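Local structure of bacillaene synthase dehydratase PksH (Bacillus subtilis, 3HP0) at residues A[101-106]-A[121-126]. The protein dehydrates the (S)-3-hydroxy-3-methylglutaryl group carried on PksL to a 3-methylglutaconyl moiety during synthesis of the antibiotic bacillaene. Residues are numbered along the deposited sequence; the frame is centred on the assembly and turned at random.
Sequences YVTISH and ATDIAI
Thr103 and Asp123 grip each other through two reciprocal bonds, each from the backbone N-H of one to a side-chain oxygen of the other. Thr103 N reaches the anti lone pair of Asp123 OD2 at 2.7 Å, almost straight at 171°, while Asp123 N donates to Thr103 OG1 at 2.9 Å. A Thr103 chi1 of 61° sets OG1 between its own N and carbonyl carbon, facing Asp123. Lys211 forms a salt bridge with the same OD2, probably stabilising the carboxylate. From here the strands pair in parallel: Ser105 N meets Ile124 O at 2.7 Å, and Ser105 O receives Ile126 N at 2.8 Å. This pairing makes 124-127 the outermost strand, within this chain, of the mixed sheet of the crotonase fold, next to 102-107, whose other side bonds to 53-57. On the buried face of Ser105 and Ala125, both packed on Val119, Ser105 OG and Thr122 OG1 share a hydrogen bond of 2.9 Å; Thr122 directly follows helix 115-121, and its OG1 also bonds Val119 O there. Helix 190-199 covers Ile104, but Asp123 and Ile124 are partly exposed, and Ile124 CD1 stays 4.1 Å from Val102 CG1.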
ATOM      1  N   TYR A 101     -16.417   4.714   2.557  1.00 23.93           N
ATOM      2  CA  TYR A 101     -16.085   3.933   3.743  1.00 22.43           C
ATOM      3  C   TYR A 101     -14.721   4.360   4.250  1.00 20.50           C
ATOM      4  O   TYR A 101     -13.903   4.875   3.500  1.00 17.77           O
ATOM      5  CB  TYR A 101     -16.078   2.431   3.440  1.00 21.76           C
ATOM      6  CG  TYR A 101     -15.526   2.093   2.079  1.00 25.39           C
ATOM      7  CD1 TYR A 101     -14.203   2.399   1.746  1.00 23.01           C
ATOM      8  CD2 TYR A 101     -16.340   1.512   1.103  1.00 23.18           C
ATOM      9  CE1 TYR A 101     -13.702   2.147   0.482  1.00 21.35           C
ATOM     10  CE2 TYR A 101     -15.846   1.252  -0.175  1.00 24.73           C
ATOM     11  CZ  TYR A 101     -14.521   1.578  -0.479  1.00 26.35           C
ATOM     12  OH  TYR A 101     -14.034   1.377  -1.750  1.00 25.23           O
ATOM     13  N   VAL A 102     -14.500   4.162   5.542  1.00 19.97           N
ATOM     14  CA  VAL A 102     -13.242   4.504   6.163  1.00 19.49           C
ATOM     15  C   VAL A 102     -12.340   3.292   6.023  1.00 19.64           C
ATOM     16  O   VAL A 102     -12.699   2.195   6.462  1.00 20.83           O
ATOM     17  CB  VAL A 102     -13.469   4.863   7.648  1.00 20.05           C
ATOM     18  CG1 VAL A 102     -12.146   4.998   8.380  1.00 18.14           C
ATOM     19  CG2 VAL A 102     -14.269   6.175   7.727  1.00 18.53           C
ATOM     20  N   THR A 103     -11.190   3.473   5.370  1.00 18.53           N
ATOM     21  CA  THR A 103     -10.269   2.362   5.191  1.00 18.58           C
ATOM     22  C   THR A 103      -9.188   2.419   6.255  1.00 18.37           C
ATOM     23  O   THR A 103      -8.748   3.499   6.645  1.00 18.57           O
ATOM     24  CB  THR A 103      -9.655   2.353   3.768  1.00 16.68           C
ATOM     25  OG1 THR A 103      -8.911   3.552   3.547  1.00 14.75           O
ATOM     26  CG2 THR A 103     -10.769   2.250   2.721  1.00 13.34           C
ATOM     27  N   ILE A 104      -8.783   1.246   6.727  1.00 20.61           N
ATOM     28  CA  ILE A 104      -7.782   1.135   7.780  1.00 23.54           C
ATOM     29  C   ILE A 104      -6.739   0.074   7.511  1.00 24.17           C
ATOM     30  O   ILE A 104      -7.066  -1.044   7.132  1.00 24.70           O
ATOM     31  CB  ILE A 104      -8.405   0.740   9.150  1.00 23.65           C
ATOM     32  CG1 ILE A 104      -9.574   1.649   9.500  1.00 24.81           C
ATOM     33  CG2 ILE A 104      -7.340   0.812  10.245  1.00 25.70           C
ATOM     34  CD1 ILE A 104     -10.234   1.262  10.802  1.00 25.54           C
ATOM     35  N   SER A 105      -5.484   0.440   7.739  1.00 25.36           N
ATOM     36  CA  SER A 105      -4.366  -0.480   7.599  1.00 28.55           C
ATOM     37  C   SER A 105      -4.029  -0.957   9.002  1.00 29.84           C
ATOM     38  O   SER A 105      -3.997  -0.163   9.958  1.00 27.54           O
ATOM     39  CB  SER A 105      -3.130   0.222   7.037  1.00 28.37           C
ATOM     40  OG  SER A 105      -3.198   0.328   5.636  1.00 36.54           O
ATOM     41  N   HIS A 106      -3.791  -2.253   9.125  1.00 30.62           N
ATOM     42  CA  HIS A 106      -3.418  -2.830  10.405  1.00 33.03           C
ATOM     43  C   HIS A 106      -2.079  -3.482  10.110  1.00 33.57           C
ATOM     44  O   HIS A 106      -2.012  -4.550   9.498  1.00 32.32           O
ATOM     45  CB  HIS A 106      -4.457  -3.852  10.857  1.00 35.60           C
ATOM     46  CG  HIS A 106      -4.149  -4.471  12.181  1.00 38.78           C
ATOM     47  ND1 HIS A 106      -3.448  -3.807  13.162  1.00 41.45           N
ATOM     48  CD2 HIS A 106      -4.450  -5.688  12.690  1.00 40.53           C
ATOM     49  CE1 HIS A 106      -3.328  -4.588  14.219  1.00 40.10           C
ATOM     50  NE2 HIS A 106      -3.927  -5.735  13.959  1.00 41.24           N
ATOM     51  N   ALA A 121      -2.180   4.950   1.723  1.00 19.61           N
ATOM     52  CA  ALA A 121      -3.466   5.226   1.100  1.00 19.30           C
ATOM     53  C   ALA A 121      -4.682   5.100   2.010  1.00 19.49           C
ATOM     54  O   ALA A 121      -5.653   5.853   1.849  1.00 19.65           O
ATOM     55  CB  ALA A 121      -3.646   4.323  -0.111  1.00 21.14           C
ATOM     56  N   THR A 122      -4.646   4.156   2.954  1.00 14.99           N
ATOM     57  CA  THR A 122      -5.774   3.964   3.841  1.00 14.72           C
ATOM     58  C   THR A 122      -6.041   5.241   4.616  1.00 15.20           C
ATOM     59  O   THR A 122      -5.124   6.024   4.869  1.00 16.25           O
ATOM     60  CB  THR A 122      -5.553   2.759   4.816  1.00 17.57           C
ATOM     61  OG1 THR A 122      -4.412   2.981   5.664  1.00 14.60           O
ATOM     62  CG2 THR A 122      -5.346   1.470   4.007  1.00 15.50           C
ATOM     63  N   ASP A 123      -7.306   5.468   4.956  1.00 16.12           N
ATOM     64  CA  ASP A 123      -7.706   6.656   5.708  1.00 18.58           C
ATOM     65  C   ASP A 123      -7.050   6.672   7.085  1.00 20.47           C
ATOM     66  O   ASP A 123      -6.762   7.738   7.626  1.00 18.89           O
ATOM     67  CB  ASP A 123      -9.218   6.676   5.920  1.00 19.86           C
ATOM     68  CG  ASP A 123      -9.991   6.853   4.631  1.00 23.18           C
ATOM     69  OD1 ASP A 123      -9.785   7.882   3.947  1.00 27.36           O
ATOM     70  OD2 ASP A 123     -10.813   5.969   4.312  1.00 24.13           O
ATOM     71  N   ILE A 124      -6.844   5.474   7.639  1.00 20.22           N
ATOM     72  CA  ILE A 124      -6.254   5.295   8.957  1.00 22.19           C
ATOM     73  C   ILE A 124      -5.321   4.094   8.993  1.00 23.53           C
ATOM     74  O   ILE A 124      -5.687   2.990   8.572  1.00 25.36           O
ATOM     75  CB  ILE A 124      -7.343   5.076  10.019  1.00 22.40           C
ATOM     76  CG1 ILE A 124      -8.249   6.307  10.071  1.00 19.43           C
ATOM     77  CG2 ILE A 124      -6.701   4.758  11.382  1.00 18.58           C
ATOM     78  CD1 ILE A 124      -9.337   6.214  11.097  1.00 13.86           C
ATOM     79  N   ALA A 125      -4.121   4.307   9.516  1.00 23.04           N
ATOM     80  CA  ALA A 125      -3.137   3.239   9.598  1.00 24.95           C
ATOM     81  C   ALA A 125      -2.683   3.032  11.040  1.00 25.38           C
ATOM     82  O   ALA A 125      -2.170   3.952  11.671  1.00 22.86           O
ATOM     83  CB  ALA A 125      -1.938   3.563   8.706  1.00 22.88           C
ATOM     84  N   ILE A 126      -2.877   1.821  11.548  1.00 25.68           N
ATOM     85  CA  ILE A 126      -2.473   1.497  12.916  1.00 29.60           C
ATOM     86  C   ILE A 126      -1.432   0.373  12.929  1.00 29.02           C
ATOM     87  O   ILE A 126      -1.353  -0.436  12.008  1.00 28.82           O
ATOM     88  CB  ILE A 126      -3.682   1.055  13.764  1.00 30.29           C
ATOM     89  CG1 ILE A 126      -4.190  -0.294  13.278  1.00 29.79           C
ATOM     90  CG2 ILE A 126      -4.801   2.075  13.648  1.00 31.04           C
ATOM     91  CD1 ILE A 126      -5.329  -0.818  14.088  1.00 34.70           C
TER